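Local coordinates for peptidoglycan-recognition protein LC (Drosophila melanogaster, PDB 2F2L) that acts as an immune receptor for bacterial peptidoglycan, its extracellular domain carrying the recognition fold, and is a major activator of the imd/Relish pathway, at residues L26-P31 with R137-S142; R79-M84 with L129-P134; G104-I109 with D154-S159. All blocks are in the same frame, centred on the assembly; numbering follows the deposited sequence.

Contact 1 of 3, residues L26-P31 with R137-S142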
ATOM      1  N   LEU A  26      -0.919  23.387  16.189  1.00 18.90           N
ATOM      2  CA  LEU A  26      -2.136  23.223  15.397  1.00 19.02           C
ATOM      3  C   LEU A  26      -2.299  21.792  14.871  1.00 18.87           C
ATOM      4  O   LEU A  26      -1.376  21.226  14.276  1.00 19.10           O
ATOM      5  CB  LEU A  26      -2.102  24.197  14.229  1.00 19.03           C
ATOM      6  CG  LEU A  26      -3.313  24.221  13.295  1.00 19.25           C
ATOM      7  CD1 LEU A  26      -4.547  24.673  14.034  1.00 20.00           C
ATOM      8  CD2 LEU A  26      -3.027  25.141  12.119  1.00 20.47           C
ATOM      9  N   VAL A  27      -3.477  21.223  15.084  1.00 18.38           N
ATOM     10  CA  VAL A  27      -3.837  19.913  14.546  1.00 18.32           C
ATOM     11  C   VAL A  27      -5.094  20.096  13.707  1.00 18.40           C
ATOM     12  O   VAL A  27      -6.057  20.732  14.163  1.00 18.30           O
ATOM     13  CB  VAL A  27      -4.074  18.876  15.676  1.00 17.98           C
ATOM     14  CG1 VAL A  27      -4.439  17.502  15.101  1.00 17.92           C
ATOM     15  CG2 VAL A  27      -2.847  18.773  16.540  1.00 19.07           C
ATOM     16  N   ILE A  28      -5.090  19.564  12.482  1.00 18.35           N
ATOM     17  CA  ILE A  28      -6.170  19.803  11.512  1.00 18.05           C
ATOM     18  C   ILE A  28      -6.898  18.512  11.153  1.00 18.67           C
ATOM     19  O   ILE A  28      -6.265  17.490  10.795  1.00 18.54           O
ATOM     20  CB  ILE A  28      -5.621  20.447  10.219  1.00 18.55           C
ATOM     21  CG1 ILE A  28      -5.013  21.821  10.530  1.00 17.40           C
ATOM     22  CG2 ILE A  28      -6.720  20.626   9.181  1.00 18.27           C
ATOM     23  CD1 ILE A  28      -4.082  22.328   9.450  1.00 17.96           C
ATOM     24  N   ALA A  29      -8.228  18.553  11.245  1.00 18.37           N
ATOM     25  CA  ALA A  29      -9.050  17.401  10.896  1.00 18.95           C
ATOM     26  C   ALA A  29      -9.544  17.516   9.453  1.00 18.72           C
ATOM     27  O   ALA A  29      -9.857  18.606   8.983  1.00 19.75           O
ATOM     28  CB  ALA A  29     -10.209  17.249  11.860  1.00 18.56           C
ATOM     29  N   LEU A  30      -9.549  16.393   8.749  1.00 18.69           N
ATOM     30  CA  LEU A  30      -9.987  16.345   7.363  1.00 19.34           C
ATOM     31  C   LEU A  30     -10.713  15.020   7.081  1.00 19.53           C
ATOM     32  O   LEU A  30     -10.419  14.006   7.707  1.00 19.77           O
ATOM     33  CB  LEU A  30      -8.807  16.462   6.383  1.00 19.55           C
ATOM     34  CG  LEU A  30      -7.757  17.562   6.532  1.00 19.92           C
ATOM     35  CD1 LEU A  30      -6.542  17.061   7.289  1.00 20.19           C
ATOM     36  CD2 LEU A  30      -7.334  18.067   5.169  1.00 19.60           C
ATOM     37  N   PRO A  31     -11.651  15.030   6.125  1.00 19.25           N
ATOM     38  CA  PRO A  31     -12.219  13.781   5.626  1.00 19.43           C
ATOM     39  C   PRO A  31     -11.336  13.203   4.514  1.00 19.33           C
ATOM     40  O   PRO A  31     -10.647  13.957   3.826  1.00 19.01           O
ATOM     41  CB  PRO A  31     -13.568  14.231   5.069  1.00 18.90           C
ATOM     42  CG  PRO A  31     -13.277  15.603   4.545  1.00 19.26           C
ATOM     43  CD  PRO A  31     -12.238  16.198   5.457  1.00 19.10           C
ATOM     44  N   ARG A 137      -4.354  24.105  19.313  1.00 18.74           N
ATOM     45  CA  ARG A 137      -5.668  24.239  18.730  1.00 19.36           C
ATOM     46  C   ARG A 137      -5.944  23.041  17.792  1.00 19.02           C
ATOM     47  O   ARG A 137      -5.086  22.649  16.985  1.00 18.64           O
ATOM     48  CB  ARG A 137      -5.712  25.565  17.976  1.00 19.55           C
ATOM     49  CG  ARG A 137      -6.848  25.723  17.022  1.00 21.02           C
ATOM     50  CD  ARG A 137      -6.730  27.065  16.288  1.00 21.92           C
ATOM     51  NE  ARG A 137      -7.825  27.243  15.337  1.00 23.45           N
ATOM     52  CZ  ARG A 137      -7.843  28.123  14.345  1.00 23.94           C
ATOM     53  NH1 ARG A 137      -6.795  28.911  14.114  1.00 24.59           N
ATOM     54  NH2 ARG A 137      -8.918  28.183  13.562  1.00 23.98           N
ATOM     55  N   PHE A 138      -7.134  22.454  17.924  1.00 18.90           N
ATOM     56  CA  PHE A 138      -7.625  21.397  17.025  1.00 18.43           C
ATOM     57  C   PHE A 138      -8.737  22.052  16.205  1.00 18.36           C
ATOM     58  O   PHE A 138      -9.660  22.661  16.768  1.00 18.19           O
ATOM     59  CB  PHE A 138      -8.129  20.219  17.868  1.00 18.93           C
ATOM     60  CG  PHE A 138      -8.543  18.978  17.085  1.00 19.22           C
ATOM     61  CD1 PHE A 138      -7.968  18.644  15.861  1.00 18.91           C
ATOM     62  CD2 PHE A 138      -9.484  18.112  17.626  1.00 20.60           C
ATOM     63  CE1 PHE A 138      -8.360  17.497  15.171  1.00 18.76           C
ATOM     64  CE2 PHE A 138      -9.884  16.957  16.940  1.00 20.61           C
ATOM     65  CZ  PHE A 138      -9.308  16.644  15.713  1.00 19.14           C
ATOM     66  N   THR A 139      -8.637  22.001  14.881  1.00 17.87           N
ATOM     67  CA  THR A 139      -9.632  22.671  14.031  1.00 17.52           C
ATOM     68  C   THR A 139      -9.945  21.914  12.755  1.00 17.00           C
ATOM     69  O   THR A 139      -9.283  20.940  12.424  1.00 16.73           O
ATOM     70  CB  THR A 139      -9.205  24.113  13.672  1.00 17.35           C
ATOM     71  OG1 THR A 139     -10.323  24.823  13.116  1.00 20.22           O
ATOM     72  CG2 THR A 139      -8.086  24.136  12.701  1.00 17.98           C
ATOM     73  N   ALA A 140     -10.974  22.386  12.058  1.00 16.68           N
ATOM     74  CA  ALA A 140     -11.401  21.827  10.795  1.00 16.48           C
ATOM     75  C   ALA A 140     -10.624  22.456   9.671  1.00 16.10           C
ATOM     76  O   ALA A 140     -10.435  23.689   9.621  1.00 15.54           O
ATOM     77  CB  ALA A 140     -12.890  22.058  10.588  1.00 16.56           C
ATOM     78  N   SER A 141     -10.191  21.604   8.751  1.00 15.70           N
ATOM     79  CA  SER A 141      -9.605  22.061   7.509  1.00 15.84           C
ATOM     80  C   SER A 141     -10.519  23.048   6.785  1.00 15.61           C
ATOM     81  O   SER A 141     -10.037  23.991   6.162  1.00 14.44           O
ATOM     82  CB  SER A 141      -9.260  20.869   6.608  1.00 15.97           C
ATOM     83  OG  SER A 141     -10.421  20.157   6.227  1.00 17.19           O
ATOM     84  N   SER A 142     -11.834  22.850   6.899  1.00 15.97           N
ATOM     85  CA  SER A 142     -12.795  23.690   6.204  1.00 16.50           C
ATOM     86  C   SER A 142     -12.926  25.091   6.807  1.00 16.78           C
ATOM     87  O   SER A 142     -13.265  26.034   6.104  1.00 16.59           O
ATOM     88  CB  SER A 142     -14.175  23.030   6.180  1.00 16.71           C
ATOM     89  OG  SER A 142     -14.656  22.832   7.488  1.00 17.04           O
TER
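Phe138 lies obliquely across Val27 and turns one ring edge to the neighbouring strand: Phe138 CD1 is 3.3 Å from Val27 O, close to the ring plane, and 3.8 Å from Val27 CG1. CE1 of the Phe138 ring reaches Ala29 CB at 3.8 Å. With CG anti to the backbone N (chi1 -174°), the ring leans toward strand 24-31 and touches Val27 CG1 and Ala29 CB. On the other side of the sheet, the Leu26 CD1 methyl rests 3.8 Å from Thr139 CG2 and against the aliphatic CG and CD of Arg137. Between the two layers of side chains runs a parallel ladder, beginning with Val27 N to Arg137 O at 2.9 Å and continuing through Thr139 N to Val27 O and Ala29 N to Thr139 O. This is the edge of the mixed sheet of the amidase-like PGRP domain, where 136-140 is outermost and 98-102 flanks 24-31 on its far side. Ser141 N carries the ladder one step into helix 141-144 by bonding Ala29 O at 3.0 Å, while Ser141 CB packs 3.6 Å from Ile28 CG2. Tyr157 OH hydrogen-bonds Ser141 OG, Ser167 OXT pairs with Thr139 OG1, and Trp166 meets the Phe138 ring edge-to-face.

Contact 2 of 3, residues R79-M84 with L129-P134. With SO4 (sulfate ion), chain E.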
ATOM      1  N   ARG A  79       2.416   9.928   7.354  1.00 18.42           N
ATOM      2  CA  ARG A  79       3.765  10.488   7.436  1.00 18.12           C
ATOM      3  C   ARG A  79       4.308  10.518   8.865  1.00 18.35           C
ATOM      4  O   ARG A  79       5.488  10.812   9.082  1.00 18.00           O
ATOM      5  CB  ARG A  79       3.783  11.894   6.866  1.00 18.23           C
ATOM      6  CG  ARG A  79       3.275  11.960   5.448  1.00 17.31           C
ATOM      7  CD  ARG A  79       3.637  13.264   4.765  1.00 17.61           C
ATOM      8  NE  ARG A  79       3.120  13.272   3.397  1.00 15.86           N
ATOM      9  CZ  ARG A  79       3.436  14.159   2.460  1.00 17.61           C
ATOM     10  NH1 ARG A  79       4.268  15.162   2.721  1.00 17.22           N
ATOM     11  NH2 ARG A  79       2.918  14.034   1.240  1.00 16.39           N
ATOM     12  N   GLY A  80       3.446  10.266   9.844  1.00 18.55           N
ATOM     13  CA  GLY A  80       3.873  10.200  11.236  1.00 18.99           C
ATOM     14  C   GLY A  80       4.026  11.547  11.911  1.00 19.15           C
ATOM     15  O   GLY A  80       3.620  12.581  11.377  1.00 19.42           O
ATOM     16  N   TRP A  81       4.624  11.509  13.105  1.00 19.49           N
ATOM     17  CA  TRP A  81       4.761  12.668  13.987  1.00 19.60           C
ATOM     18  C   TRP A  81       5.743  13.704  13.484  1.00 19.90           C
ATOM     19  O   TRP A  81       5.595  14.884  13.777  1.00 19.85           O
ATOM     20  CB  TRP A  81       5.244  12.236  15.380  1.00 19.71           C
ATOM     21  CG  TRP A  81       4.280  11.429  16.162  1.00 19.83           C
ATOM     22  CD1 TRP A  81       4.446  10.147  16.595  1.00 19.42           C
ATOM     23  CD2 TRP A  81       2.991  11.851  16.632  1.00 19.34           C
ATOM     24  NE1 TRP A  81       3.337   9.738  17.294  1.00 19.26           N
ATOM     25  CE2 TRP A  81       2.429  10.768  17.337  1.00 19.44           C
ATOM     26  CE3 TRP A  81       2.260  13.043  16.526  1.00 19.30           C
ATOM     27  CZ2 TRP A  81       1.165  10.838  17.937  1.00 19.67           C
ATOM     28  CZ3 TRP A  81       1.007  13.116  17.126  1.00 19.61           C
ATOM     29  CH2 TRP A  81       0.472  12.021  17.819  1.00 19.52           C
ATOM     30  N   ASN A  82       6.765  13.262  12.757  1.00 19.86           N
ATOM     31  CA  ASN A  82       7.937  14.096  12.552  1.00 19.66           C
ATOM     32  C   ASN A  82       8.066  14.708  11.185  1.00 19.32           C
ATOM     33  O   ASN A  82       8.922  15.549  10.992  1.00 18.96           O
ATOM     34  CB  ASN A  82       9.192  13.293  12.848  1.00 19.57           C
ATOM     35  CG  ASN A  82       9.215  12.760  14.251  1.00 20.40           C
ATOM     36  OD1 ASN A  82       8.761  13.418  15.191  1.00 20.23           O
ATOM     37  ND2 ASN A  82       9.758  11.563  14.410  1.00 21.58           N
ATOM     38  N   LYS A  83       7.231  14.284  10.236  1.00 20.16           N
ATOM     39  CA  LYS A  83       7.341  14.740   8.847  1.00 20.45           C
ATOM     40  C   LYS A  83       6.182  15.653   8.447  1.00 21.04           C
ATOM     41  O   LYS A  83       5.042  15.455   8.862  1.00 20.98           O
ATOM     42  CB  LYS A  83       7.414  13.538   7.895  1.00 20.32           C
ATOM     43  CG  LYS A  83       8.698  12.721   7.997  1.00 20.98           C
ATOM     44  CD  LYS A  83       9.912  13.532   7.563  1.00 21.64           C
ATOM     45  CE  LYS A  83      11.153  12.671   7.388  1.00 21.84           C
ATOM     46  NZ  LYS A  83      12.328  13.519   7.024  1.00 20.12           N
ATOM     47  N   MET A  84       6.499  16.655   7.632  1.00 21.13           N
ATOM     48  CA  MET A  84       5.512  17.602   7.144  1.00 21.38           C
ATOM     49  C   MET A  84       4.493  16.906   6.206  1.00 20.61           C
ATOM     50  O   MET A  84       4.865  16.144   5.299  1.00 19.02           O
ATOM     51  CB  MET A  84       6.246  18.715   6.412  1.00 21.78           C
ATOM     52  CG  MET A  84       5.460  19.963   6.166  1.00 23.13           C
ATOM     53  SD  MET A  84       6.515  21.229   5.414  1.00 25.45           S
ATOM     54  CE  MET A  84       6.501  20.688   3.733  1.00 28.83           C
ATOM     55  N   LEU A 129       4.588  13.098  23.906  1.00 17.61           N
ATOM     56  CA  LEU A 129       5.801  12.834  23.140  1.00 17.98           C
ATOM     57  C   LEU A 129       6.519  14.099  22.661  1.00 18.05           C
ATOM     58  O   LEU A 129       7.550  14.000  22.002  1.00 18.58           O
ATOM     59  CB  LEU A 129       5.486  11.925  21.937  1.00 17.93           C
ATOM     60  CG  LEU A 129       5.042  10.490  22.256  1.00 18.49           C
ATOM     61  CD1 LEU A 129       4.624   9.795  20.969  1.00 19.98           C
ATOM     62  CD2 LEU A 129       6.126   9.677  22.970  1.00 19.02           C
ATOM     63  N   GLY A 130       5.991  15.277  22.993  1.00 18.71           N
ATOM     64  CA  GLY A 130       6.598  16.555  22.570  1.00 18.63           C
ATOM     65  C   GLY A 130       6.309  16.963  21.116  1.00 18.93           C
ATOM     66  O   GLY A 130       6.962  17.858  20.572  1.00 18.97           O
ATOM     67  N   LYS A 131       5.315  16.335  20.499  1.00 18.52           N
ATOM     68  CA  LYS A 131       4.951  16.607  19.098  1.00 18.85           C
ATOM     69  C   LYS A 131       3.886  17.695  18.985  1.00 19.15           C
ATOM     70  O   LYS A 131       3.826  18.434  17.987  1.00 19.11           O
ATOM     71  CB  LYS A 131       4.422  15.331  18.419  1.00 18.44           C
ATOM     72  CG  LYS A 131       5.268  14.078  18.653  1.00 18.09           C
ATOM     73  CD  LYS A 131       6.727  14.247  18.217  1.00 18.02           C
ATOM     74  CE  LYS A 131       7.495  12.904  18.254  1.00 17.62           C
ATOM     75  NZ  LYS A 131       8.935  13.084  17.933  1.00 17.07           N
ATOM     76  N   ILE A 132       3.017  17.760  19.997  1.00 19.18           N
ATOM     77  CA  ILE A 132       1.905  18.725  20.018  1.00 19.01           C
ATOM     78  C   ILE A 132       2.073  19.615  21.244  1.00 18.95           C
ATOM     79  O   ILE A 132       2.310  19.102  22.334  1.00 19.10           O
ATOM     80  CB  ILE A 132       0.546  17.990  20.052  1.00 18.78           C
ATOM     81  CG1 ILE A 132       0.400  17.113  18.807  1.00 18.43           C
ATOM     82  CG2 ILE A 132      -0.602  18.984  20.132  1.00 19.09           C
ATOM     83  CD1 ILE A 132      -0.854  16.262  18.794  1.00 18.73           C
ATOM     84  N   ALA A 133       1.971  20.935  21.079  1.00 19.19           N
ATOM     85  CA  ALA A 133       2.115  21.857  22.217  1.00 19.28           C
ATOM     86  C   ALA A 133       0.930  21.651  23.179  1.00 19.42           C
ATOM     87  O   ALA A 133      -0.193  21.446  22.707  1.00 19.41           O
ATOM     88  CB  ALA A 133       2.167  23.299  21.738  1.00 19.53           C
ATOM     89  N   PRO A 134       1.173  21.665  24.514  1.00 19.40           N
ATOM     90  CA  PRO A 134       0.048  21.525  25.453  1.00 19.59           C
ATOM     91  C   PRO A 134      -1.135  22.459  25.156  1.00 19.60           C
ATOM     92  O   PRO A 134      -2.272  22.089  25.389  1.00 20.11           O
ATOM     93  CB  PRO A 134       0.667  21.848  26.825  1.00 19.90           C
ATOM     94  CG  PRO A 134       2.120  21.605  26.679  1.00 19.94           C
ATOM     95  CD  PRO A 134       2.470  21.763  25.211  1.00 19.38           C
TER
HETATM   96  S   SO4 E1000      16.217  13.496   8.323  1.00 99.26           S
HETATM   97  O1  SO4 E1000      16.078  14.916   8.642  1.00 98.84           O
HETATM   98  O2  SO4 E1000      15.042  13.014   7.593  1.00 99.25           O
HETATM   99  O3  SO4 E1000      16.370  12.728   9.554  1.00 98.81           O
HETATM  100  O4  SO4 E1000      17.396  13.312   7.481  1.00 99.48           O
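Trp81 spreads its indole over the lysine that follows the Schellman motif closing helix 113-128, with Lys131 CG 3.4 Å above the plane of the Trp81 ring, on one face and displaced toward the rim. The two side chains cross at about a right angle. Lys131 CB adds a contact with Trp81 CE3 at 3.7 Å. The other two neighbours approach the indole obliquely: Leu129 CD1 stands 3.9 Å from Trp81 NE1, and Ile132 CD1 is 4.0 Å from Trp81 CZ3. Leu129 and Lys131 flank Gly130, which takes up positive phi in the turn, and Ile132 opens the short strand 132-133 that follows. The contact thus ties the loop after strand 75-77 to that helix end at the protein surface. Further inward, the Trp81 ring meets Phe67, and Leu98 and Leu122 also touch it. While CB and CG of Lys131 pack on the indole, a bend at chi2 of Lys131 (-57°) takes its CD and CE past Trp81 CB and on toward Asn82. Lys131 NZ reaches Asn82 OD1 at 2.8 Å, lying in the amide plane on a lone pair of the oxygen.

Contact 3 of 3, residues G104-I109 with D154-S159; sequences GSFKTI and DALYAS
Phe106 and Leu156 cross obliquely and meet at their roots, Phe106 CB to Leu156 CB at 3.6 Å. Both CB atoms point at the opposing segment, but the groups beyond them diverge. The Phe106 ring is set beside its own backbone N and anti to the carbonyl carbon (chi1 -52°). Leu156 CG takes another course, anti to its backbone N (chi1 171°). The pairing is mainly between the CB atoms, with Phe106 CG next nearest to the leucine.

Next to this apolar junction the Phe106 carbonyl faces the first turn of helix 154-158. Phe106 O accepts Ala155 N at 2.9 Å, with a bend at the hydrogen (132°), and receives a weak, longer bond from Leu156 N. Lys107 O makes a second weak bond with Ala155 N. The loop therefore supplies carbonyl oxygens to amides at the start of the helix, where no preceding helical turn can do so, and these bonds tie the loop after strand 98-102 to that helix in the amidase-like PGRP domain. Ala155 CB fits closely into this bend of the chain: Ile109 O lies 3.2 Å and Phe106 O 3.3 Å from Ala155 CB. Ile109 O also lies in the plane of the Phe106 ring, at its edge. Asp154 CB touches Lys107 O, while the CB atoms of Lys107, Thr108 and Ile109 point away from the helix. Ile109 touches the N-acetylglucosamine of the glycan carried by Asn36.

In the fold, 104-109 leaves strand 98-102 and leads to helix 113-128, whose Gln115 meets Phe106. Pro111 touches Leu156 and Ser159, and Tyr157 reaches back from the short helix to strand 24-31 and helix 141-144.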
ATOM      1  N   GLY A 104     -13.433   8.042   5.382  1.00 19.76           N
ATOM      2  CA  GLY A 104     -14.854   8.106   5.081  1.00 19.91           C
ATOM      3  C   GLY A 104     -15.240   9.451   4.499  1.00 19.65           C
ATOM      4  O   GLY A 104     -14.392  10.261   4.155  1.00 19.76           O
ATOM      5  N   SER A 105     -16.543   9.670   4.400  1.00 20.17           N
ATOM      6  CA  SER A 105     -17.126  10.924   3.940  1.00 20.58           C
ATOM      7  C   SER A 105     -18.155  11.317   5.002  1.00 20.46           C
ATOM      8  O   SER A 105     -18.994  10.488   5.366  1.00 20.18           O
ATOM      9  CB  SER A 105     -17.804  10.723   2.585  1.00 21.19           C
ATOM     10  OG  SER A 105     -18.172  11.980   2.023  1.00 24.40           O
ATOM     11  N   PHE A 106     -18.077  12.547   5.516  1.00 20.07           N
ATOM     12  CA  PHE A 106     -18.822  12.908   6.731  1.00 20.06           C
ATOM     13  C   PHE A 106     -19.592  14.214   6.624  1.00 19.83           C
ATOM     14  O   PHE A 106     -19.615  15.002   7.563  1.00 19.16           O
ATOM     15  CB  PHE A 106     -17.878  12.981   7.923  1.00 20.09           C
ATOM     16  CG  PHE A 106     -17.035  11.768   8.094  1.00 20.22           C
ATOM     17  CD1 PHE A 106     -17.505  10.677   8.812  1.00 20.54           C
ATOM     18  CD2 PHE A 106     -15.770  11.701   7.520  1.00 19.68           C
ATOM     19  CE1 PHE A 106     -16.721   9.539   8.963  1.00 21.73           C
ATOM     20  CE2 PHE A 106     -14.985  10.575   7.670  1.00 20.09           C
ATOM     21  CZ  PHE A 106     -15.454   9.490   8.390  1.00 20.56           C
ATOM     22  N   LYS A 107     -20.228  14.438   5.483  1.00 19.81           N
ATOM     23  CA  LYS A 107     -21.038  15.629   5.312  1.00 20.15           C
ATOM     24  C   LYS A 107     -22.304  15.489   6.152  1.00 20.08           C
ATOM     25  O   LYS A 107     -22.660  16.406   6.884  1.00 19.63           O
ATOM     26  CB  LYS A 107     -21.345  15.873   3.834  1.00 20.15           C
ATOM     27  CG  LYS A 107     -20.072  16.015   2.988  1.00 20.75           C
ATOM     28  CD  LYS A 107     -20.171  17.112   1.939  1.00 20.81           C
ATOM     29  CE  LYS A 107     -20.833  16.633   0.661  1.00 21.20           C
ATOM     30  NZ  LYS A 107     -19.935  15.776  -0.155  1.00 21.66           N
ATOM     31  N   THR A 108     -22.953  14.330   6.069  1.00 20.13           N
ATOM     32  CA  THR A 108     -24.128  14.040   6.892  1.00 20.52           C
ATOM     33  C   THR A 108     -23.934  12.853   7.833  1.00 20.64           C
ATOM     34  O   THR A 108     -24.577  12.775   8.872  1.00 20.73           O
ATOM     35  CB  THR A 108     -25.382  13.788   6.020  1.00 20.71           C
ATOM     36  OG1 THR A 108     -25.093  12.813   5.014  1.00 20.39           O
ATOM     37  CG2 THR A 108     -25.831  15.077   5.350  1.00 20.92           C
ATOM     38  N   ILE A 109     -23.061  11.924   7.465  1.00 20.94           N
ATOM     39  CA  ILE A 109     -22.805  10.748   8.283  1.00 20.82           C
ATOM     40  C   ILE A 109     -21.794  11.096   9.373  1.00 20.68           C
ATOM     41  O   ILE A 109     -20.789  11.762   9.106  1.00 20.54           O
ATOM     42  CB  ILE A 109     -22.267   9.593   7.421  1.00 20.98           C
ATOM     43  CG1 ILE A 109     -23.321   9.189   6.382  1.00 21.19           C
ATOM     44  CG2 ILE A 109     -21.864   8.403   8.309  1.00 21.07           C
ATOM     45  CD1 ILE A 109     -22.771   8.339   5.234  1.00 21.29           C
ATOM     46  N   ASP A 154     -19.372  18.463   7.584  1.00 18.46           N
ATOM     47  CA  ASP A 154     -20.135  19.047   8.696  1.00 18.52           C
ATOM     48  C   ASP A 154     -20.337  18.075   9.862  1.00 18.42           C
ATOM     49  O   ASP A 154     -20.188  18.460  11.017  1.00 18.20           O
ATOM     50  CB  ASP A 154     -21.502  19.544   8.200  1.00 18.91           C
ATOM     51  CG  ASP A 154     -21.417  20.855   7.426  1.00 19.92           C
ATOM     52  OD1 ASP A 154     -20.297  21.367   7.222  1.00 22.53           O
ATOM     53  OD2 ASP A 154     -22.487  21.391   7.032  1.00 21.88           O
ATOM     54  N   ALA A 155     -20.657  16.816   9.566  1.00 18.44           N
ATOM     55  CA  ALA A 155     -20.976  15.860  10.628  1.00 18.32           C
ATOM     56  C   ALA A 155     -19.737  15.428  11.413  1.00 18.32           C
ATOM     57  O   ALA A 155     -19.818  15.147  12.609  1.00 18.59           O
ATOM     58  CB  ALA A 155     -21.720  14.667  10.073  1.00 18.57           C
ATOM     59  N   LEU A 156     -18.588  15.384  10.751  1.00 18.12           N
ATOM     60  CA  LEU A 156     -17.325  15.104  11.434  1.00 17.81           C
ATOM     61  C   LEU A 156     -16.994  16.235  12.405  1.00 17.39           C
ATOM     62  O   LEU A 156     -16.770  15.992  13.597  1.00 17.09           O
ATOM     63  CB  LEU A 156     -16.179  14.928  10.416  1.00 17.99           C
ATOM     64  CG  LEU A 156     -14.749  14.835  10.955  1.00 18.07           C
ATOM     65  CD1 LEU A 156     -14.572  13.593  11.811  1.00 17.68           C
ATOM     66  CD2 LEU A 156     -13.743  14.851   9.818  1.00 17.13           C
ATOM     67  N   TYR A 157     -16.989  17.468  11.900  1.00 16.84           N
ATOM     68  CA  TYR A 157     -16.523  18.608  12.696  1.00 17.32           C
ATOM     69  C   TYR A 157     -17.454  18.941  13.865  1.00 17.48           C
ATOM     70  O   TYR A 157     -16.988  19.366  14.916  1.00 17.06           O
ATOM     71  CB  TYR A 157     -16.327  19.839  11.815  1.00 17.61           C
ATOM     72  CG  TYR A 157     -15.416  19.584  10.630  1.00 17.84           C
ATOM     73  CD1 TYR A 157     -14.190  18.940  10.794  1.00 17.34           C
ATOM     74  CD2 TYR A 157     -15.773  19.997   9.347  1.00 18.57           C
ATOM     75  CE1 TYR A 157     -13.346  18.722   9.722  1.00 18.08           C
ATOM     76  CE2 TYR A 157     -14.937  19.762   8.259  1.00 17.94           C
ATOM     77  CZ  TYR A 157     -13.728  19.125   8.457  1.00 18.07           C
ATOM     78  OH  TYR A 157     -12.884  18.886   7.392  1.00 18.81           O
ATOM     79  N   ALA A 158     -18.754  18.721  13.672  1.00 17.10           N
ATOM     80  CA  ALA A 158     -19.756  18.906  14.730  1.00 17.70           C
ATOM     81  C   ALA A 158     -19.499  17.992  15.927  1.00 17.79           C
ATOM     82  O   ALA A 158     -19.825  18.341  17.057  1.00 17.25           O
ATOM     83  CB  ALA A 158     -21.156  18.664  14.177  1.00 16.99           C
ATOM     84  N   SER A 159     -18.891  16.831  15.666  1.00 18.28           N
ATOM     85  CA  SER A 159     -18.551  15.864  16.716  1.00 18.89           C
ATOM     86  C   SER A 159     -17.455  16.345  17.678  1.00 19.23           C
ATOM     87  O   SER A 159     -17.347  15.834  18.796  1.00 19.11           O
ATOM     88  CB  SER A 159     -18.143  14.524  16.082  1.00 19.02           C
ATOM     89  OG  SER A 159     -19.100  14.119  15.103  1.00 19.04           O
TER

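In the fold
Contact 1 is the buried core, contact 2 a surface contact, and contact 3 partly buried. Regular parallel backbone bonding dominates contact 1; contact 2 has no backbone bonds between its segments and relies on an indole packed on aliphatic carbons, plus one lysine-to-amide hydrogen bond; contact 3 mixes bent or weak backbone bonds at a helix start with a small apolar junction. Contacts 1 and 2 meet where Val27 CG2 packs 3.9 Å from Ile132 CD1. Contacts 1 and 3 join through Tyr157, which also packs on Ala140 and Pro31. Contact 2 lies at the C-terminal end of helix 113-128, whereas the 104-109 loop leads into its start; their nearest atoms are about 16 Å apart.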